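Local coordinates for protein alpha-glucosidase (Pseudoalteromonas sp. K8, PDB 5HQA) that hydrolyses alpha-glucosides as a chloride-activated, calcium-containing glycoside hydrolase of family 97, and is caught here with the inhibitor acarbose bound, at residues 185-190 with 244-249; 189-194 with 411-416. One frame throughout, in Å; residues are numbered along the deposited sequence.

In the fold
Both contacts start from one run of chain, the end of strand 181-187 and the loop after it, and share L189 and V190, yet join different things. Contact 1 stays inside the N-terminal region, setting the strand end against helix 245-248; it is buried and small, its side-chain contacts are apolar and no polar bond spans it, though the backbone oxygens E186 O and I246 O take part. Contact 2 bridges regions: the loop 189-194 meets the start of helix 413-428 in the catalytic region. It is mostly buried; one hydrogen bond lies at the more open D191 end, the other at the buried A194 end. The contact centres lie about 14 Å apart, and E186 OE1 passes A194 CA at 3.7 Å.

Contact 1: residues 185-190 with 244-249; sequences HEAALV and DIILNL
A187 at the end of a sheet strand and L249 of segment 244-249 meet through their CB atoms, 3.7 Å apart, in a strand-against-helix contact within the N-terminal beta-sandwich region, of the galactose mutarotase-like clan, in this family 97 enzyme. Strand 181-187 belongs to an antiparallel sheet, bonded to strand 224-234 on one side, and helix 245-248 lies against it. Packing is tightest around the A187 methyl, which also stands 4.0 Å from the carbonyl oxygen I246 O and touches I246 CG2 more distantly. The small side chain is consistent with the close approach of the backbones, A187 CA to I246 CA 5.6 Å. T230 of strand 224-234 touches both I246 and L249 and so borders the same patch. Toward the loop the contact thins. The partly exposed A188 brings its methyl no nearer than 4.2 Å to L249 O. At the other end the H185 ring is fixed by T170 at ND1 and by the backbone oxygen of D441 at NE2. I246 holds CG1 anti to its carbonyl carbon (chi1 -61°), and from there the chain carries CD1 to the ring edge, in the imidazole plane, 3.9 Å from H185 CD2.

Contact 2: residues 189-194 with 411-416; sequences LVDYAA and DGQFMV
A194 N donates to D411 O at 2.9 Å, and Q413 NE2 donates to D191 OD1 at 3.0 Å; these two bonds tie the end of segment 189-194, at A194, and its middle, at D191, to segment 411-416. The backbone bond is nearly axial to the acceptor, with a C=O...N angle of 172°. The side-chain bond is less regular. The D191 and Q413 side chains run side by side, pointing the same way, with their carboxylate and amide planes turned by 39°, and NE2 reaches D191 OD1 from above the carboxylate plane. Q413 gets there through an extended chain, with CG anti to the backbone N (chi1 176°). Its other amide atom, OE1, accepts from K219 N and W212 NE1, which should fix the rotation of the amide. D191 is shared as well: OD1 also takes N417 ND2, and OD2 forms a salt bridge with K220. The contact thus joins the N-terminal region to the first turn of helix 413-428 in the catalytic TIM-barrel, (beta/alpha)8 domain, where G412 is the N-cap residue and its carbonyl receives V416 N. Between the two bonds, Y192 O faces this turn without a conventional donor. Q413 CA approaches Y192 O in a CA-H...O contact of 3.4 Å, and V416 CG2 is just as near. V416 fits into the bend of the loop: CG1 rests 3.6 Å from L189 O, while V416 CG2 lies 3.9 Å from L189 CD2, the two side chains crossing at about a right angle. Further along, A194 CB sits 3.1 Å from D411 O, the oxygen its own N binds, and 3.6 Å from D411 CB, beside a carboxylate whose OD2 is hydrogen-bonded to T210 OG1. The Y192 side chain leaves its backbone away from the helix, and OH is hydrogen-bonded to E128 OE1.

Contact 1: residues 185-190 with 244-249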
loop_
_atom_site.group_PDB
_atom_site.type_symbol
_atom_site.label_atom_id
_atom_site.label_comp_id
_atom_site.label_asym_id
_atom_site.label_seq_id
_atom_site.Cartn_x
_atom_site.Cartn_y
_atom_site.Cartn_z
ATOM N N HIS A 185 11.639 -3.907 4.094
ATOM C CA HIS A 185 10.215 -4.187 4.235
ATOM C C HIS A 185 10.082 -5.684 4.517
ATOM O O HIS A 185 11.050 -6.330 4.935
ATOM C CB HIS A 185 9.475 -3.694 2.978
ATOM C CG HIS A 185 7.980 -3.739 3.077
ATOM N ND1 HIS A 185 7.279 -3.224 4.148
ATOM C CD2 HIS A 185 7.051 -4.227 2.217
ATOM C CE1 HIS A 185 5.985 -3.401 3.948
ATOM N NE2 HIS A 185 5.819 -4.006 2.783
ATOM N N GLU A 186 8.888 -6.235 4.320
ATOM C CA GLU A 186 8.703 -7.669 4.472
ATOM C C GLU A 186 7.629 -8.137 3.498
ATOM O O GLU A 186 6.862 -7.335 2.955
ATOM C CB GLU A 186 8.372 -8.048 5.925
ATOM C CG GLU A 186 7.258 -7.278 6.577
ATOM C CD GLU A 186 7.031 -7.721 8.025
ATOM O OE1 GLU A 186 6.585 -6.887 8.839
ATOM O OE2 GLU A 186 7.297 -8.903 8.351
ATOM N N ALA A 187 7.592 -9.446 3.259
ATOM C CA ALA A 187 6.647 -10.004 2.305
ATOM C C ALA A 187 5.978 -11.239 2.891
ATOM O O ALA A 187 6.609 -12.010 3.625
ATOM C CB ALA A 187 7.341 -10.356 0.973
ATOM N N ALA A 188 4.697 -11.417 2.551
ATOM C CA ALA A 188 3.896 -12.572 2.965
ATOM C C ALA A 188 3.775 -12.638 4.488
ATOM O O ALA A 188 4.119 -13.634 5.131
ATOM C CB ALA A 188 4.467 -13.884 2.394
ATOM N N LEU A 189 3.254 -11.555 5.064
ATOM C CA LEU A 189 3.075 -11.478 6.516
ATOM C C LEU A 189 1.818 -12.261 6.877
ATOM O O LEU A 189 0.700 -11.747 6.777
ATOM C CB LEU A 189 2.994 -10.025 6.968
ATOM C CG LEU A 189 2.681 -9.772 8.442
ATOM C CD1 LEU A 189 3.680 -10.472 9.371
ATOM C CD2 LEU A 189 2.666 -8.263 8.701
ATOM N N VAL A 190 2.011 -13.521 7.275
ATOM C CA VAL A 190 0.939 -14.478 7.527
ATOM C C VAL A 190 1.192 -15.141 8.874
ATOM O O VAL A 190 2.281 -15.681 9.100
ATOM C CB VAL A 190 0.867 -15.556 6.428
ATOM C CG1 VAL A 190 -0.230 -16.572 6.749
ATOM C CG2 VAL A 190 0.638 -14.919 5.069
ATOM N N ASP A 244 9.629 -5.986 -8.665
ATOM C CA ASP A 244 8.521 -6.875 -8.326
ATOM C C ASP A 244 8.842 -7.793 -7.146
ATOM O O ASP A 244 8.179 -8.822 -6.968
ATOM C CB ASP A 244 8.140 -7.733 -9.534
ATOM C CG ASP A 244 7.538 -6.921 -10.664
ATOM O OD1 ASP A 244 6.530 -6.215 -10.435
ATOM O OD2 ASP A 244 8.072 -6.996 -11.793
ATOM N N ILE A 245 9.848 -7.454 -6.343
ATOM C CA ILE A 245 10.339 -8.408 -5.353
ATOM C C ILE A 245 9.250 -8.759 -4.337
ATOM O O ILE A 245 9.119 -9.921 -3.934
ATOM C CB ILE A 245 11.619 -7.873 -4.686
ATOM C CG1 ILE A 245 12.252 -8.949 -3.811
ATOM C CG2 ILE A 245 11.336 -6.600 -3.870
ATOM C CD1 ILE A 245 13.614 -8.544 -3.297
ATOM N N ILE A 246 8.420 -7.786 -3.940
ATOM C CA ILE A 246 7.401 -8.082 -2.929
ATOM C C ILE A 246 6.415 -9.120 -3.458
ATOM O O ILE A 246 6.128 -10.124 -2.793
ATOM C CB ILE A 246 6.677 -6.799 -2.478
ATOM C CG1 ILE A 246 7.663 -5.811 -1.834
ATOM C CG2 ILE A 246 5.560 -7.147 -1.491
ATOM C CD1 ILE A 246 8.451 -6.395 -0.660
ATOM N N LEU A 247 5.890 -8.909 -4.668
ATOM C CA LEU A 247 4.990 -9.902 -5.249
ATOM C C LEU A 247 5.684 -11.241 -5.437
ATOM O O LEU A 247 5.089 -12.297 -5.185
ATOM C CB LEU A 247 4.449 -9.417 -6.591
ATOM C CG LEU A 247 3.395 -8.307 -6.563
ATOM C CD1 LEU A 247 3.135 -7.850 -7.994
ATOM C CD2 LEU A 247 2.109 -8.805 -5.915
ATOM N N ASN A 248 6.934 -11.223 -5.910
ATOM C CA ASN A 248 7.623 -12.477 -6.220
ATOM C C ASN A 248 7.869 -13.328 -4.985
ATOM O O ASN A 248 8.075 -14.542 -5.110
ATOM C CB ASN A 248 8.949 -12.198 -6.921
ATOM C CG ASN A 248 8.789 -12.101 -8.425
ATOM O OD1 ASN A 248 7.950 -12.789 -9.007
ATOM N ND2 ASN A 248 9.585 -11.248 -9.061
ATOM N N LEU A 249 7.851 -12.731 -3.799
ATOM C CA LEU A 249 8.088 -13.496 -2.587
ATOM C C LEU A 249 6.809 -14.059 -1.986
ATOM O O LEU A 249 6.873 -14.758 -0.977
ATOM C CB LEU A 249 8.821 -12.630 -1.561
ATOM C CG LEU A 249 10.265 -12.323 -1.959
ATOM C CD1 LEU A 249 10.887 -11.417 -0.934
ATOM C CD2 LEU A 249 11.089 -13.615 -2.097
#

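Contact 2: residues 189-194 with 411-416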
loop_
_atom_site.group_PDB
_atom_site.type_symbol
_atom_site.label_atom_id
_atom_site.label_comp_id
_atom_site.label_asym_id
_atom_site.label_seq_id
_atom_site.Cartn_x
_atom_site.Cartn_y
_atom_site.Cartn_z
ATOM N N LEU A 189 3.254 -11.555 5.064
ATOM C CA LEU A 189 3.075 -11.478 6.516
ATOM C C LEU A 189 1.818 -12.261 6.877
ATOM O O LEU A 189 0.700 -11.747 6.777
ATOM C CB LEU A 189 2.994 -10.025 6.968
ATOM C CG LEU A 189 2.681 -9.772 8.442
ATOM C CD1 LEU A 189 3.680 -10.472 9.371
ATOM C CD2 LEU A 189 2.666 -8.263 8.701
ATOM N N VAL A 190 2.011 -13.521 7.275
ATOM C CA VAL A 190 0.939 -14.478 7.527
ATOM C C VAL A 190 1.192 -15.141 8.874
ATOM O O VAL A 190 2.281 -15.681 9.100
ATOM C CB VAL A 190 0.867 -15.556 6.428
ATOM C CG1 VAL A 190 -0.230 -16.572 6.749
ATOM C CG2 VAL A 190 0.638 -14.919 5.069
ATOM N N ASP A 191 0.191 -15.111 9.757
ATOM C CA ASP A 191 0.266 -15.762 11.072
ATOM C C ASP A 191 1.540 -15.376 11.827
ATOM O O ASP A 191 2.252 -16.221 12.376
ATOM C CB ASP A 191 0.163 -17.285 10.945
ATOM C CG ASP A 191 0.020 -17.966 12.298
ATOM O OD1 ASP A 191 -0.636 -17.368 13.180
ATOM O OD2 ASP A 191 0.578 -19.075 12.492
ATOM N N TYR A 192 1.821 -14.079 11.862
ATOM C CA TYR A 192 3.041 -13.585 12.476
ATOM C C TYR A 192 2.813 -12.120 12.807
ATOM O O TYR A 192 1.855 -11.504 12.332
ATOM C CB TYR A 192 4.230 -13.775 11.534
ATOM C CG TYR A 192 5.607 -13.866 12.169
ATOM C CD1 TYR A 192 6.108 -15.089 12.627
ATOM C CD2 TYR A 192 6.434 -12.740 12.253
ATOM C CE1 TYR A 192 7.384 -15.180 13.178
ATOM C CE2 TYR A 192 7.717 -12.824 12.797
ATOM C CZ TYR A 192 8.179 -14.046 13.258
ATOM O OH TYR A 192 9.443 -14.130 13.790
ATOM N N ALA A 193 3.685 -11.576 13.647
ATOM C CA ALA A 193 3.604 -10.176 14.045
ATOM C C ALA A 193 4.376 -9.307 13.059
ATOM O O ALA A 193 5.445 -9.697 12.582
ATOM C CB ALA A 193 4.168 -9.989 15.457
ATOM N N ALA A 194 3.842 -8.120 12.764
ATOM C CA ALA A 194 4.545 -7.215 11.862
ATOM C C ALA A 194 5.879 -6.789 12.459
ATOM O O ALA A 194 6.034 -6.666 13.676
ATOM C CB ALA A 194 3.711 -5.966 11.561
ATOM N N ASP A 411 -1.149 -4.153 14.013
ATOM C CA ASP A 411 -0.145 -4.902 13.262
ATOM C C ASP A 411 0.474 -6.043 14.074
ATOM O O ASP A 411 1.539 -6.558 13.712
ATOM C CB ASP A 411 0.930 -3.955 12.702
ATOM C CG ASP A 411 1.609 -3.088 13.762
ATOM O OD1 ASP A 411 0.932 -2.581 14.687
ATOM O OD2 ASP A 411 2.843 -2.873 13.637
ATOM N N GLY A 412 -0.188 -6.486 15.148
ATOM C CA GLY A 412 0.233 -7.702 15.814
ATOM C C GLY A 412 -0.273 -8.958 15.105
ATOM O O GLY A 412 -1.067 -8.903 14.164
ATOM N N GLN A 413 0.211 -10.115 15.575
ATOM C CA GLN A 413 -0.231 -11.393 15.012
ATOM C C GLN A 413 -1.752 -11.539 15.065
ATOM O O GLN A 413 -2.369 -12.028 14.111
ATOM C CB GLN A 413 0.440 -12.550 15.755
ATOM C CG GLN A 413 -0.026 -13.937 15.319
ATOM C CD GLN A 413 0.614 -15.034 16.146
ATOM O OE1 GLN A 413 0.963 -14.826 17.309
ATOM N NE2 GLN A 413 0.783 -16.207 15.548
ATOM N N PHE A 414 -2.375 -11.123 16.173
ATOM C CA PHE A 414 -3.826 -11.246 16.282
ATOM C C PHE A 414 -4.529 -10.542 15.124
ATOM O O PHE A 414 -5.397 -11.122 14.462
ATOM C CB PHE A 414 -4.325 -10.678 17.615
ATOM C CG PHE A 414 -5.820 -10.549 17.665
ATOM C CD1 PHE A 414 -6.617 -11.671 17.887
ATOM C CD2 PHE A 414 -6.437 -9.322 17.425
ATOM C CE1 PHE A 414 -8.003 -11.564 17.896
ATOM C CE2 PHE A 414 -7.828 -9.213 17.430
ATOM C CZ PHE A 414 -8.606 -10.334 17.666
ATOM N N MET A 415 -4.181 -9.274 14.878
ATOM C CA MET A 415 -4.868 -8.530 13.824
ATOM C C MET A 415 -4.439 -8.993 12.440
ATOM O O MET A 415 -5.258 -9.007 11.508
ATOM C CB MET A 415 -4.644 -7.024 13.985
ATOM C CG MET A 415 -5.625 -6.390 14.976
ATOM S SD MET A 415 -7.357 -6.660 14.512
ATOM C CE MET A 415 -7.467 -5.830 12.930
ATOM N N VAL A 416 -3.163 -9.364 12.273
ATOM C CA VAL A 416 -2.727 -9.938 10.999
ATOM C C VAL A 416 -3.655 -11.083 10.606
ATOM O O VAL A 416 -4.150 -11.149 9.474
ATOM C CB VAL A 416 -1.257 -10.393 11.084
ATOM C CG1 VAL A 416 -0.918 -11.376 9.949
ATOM C CG2 VAL A 416 -0.326 -9.181 11.056
#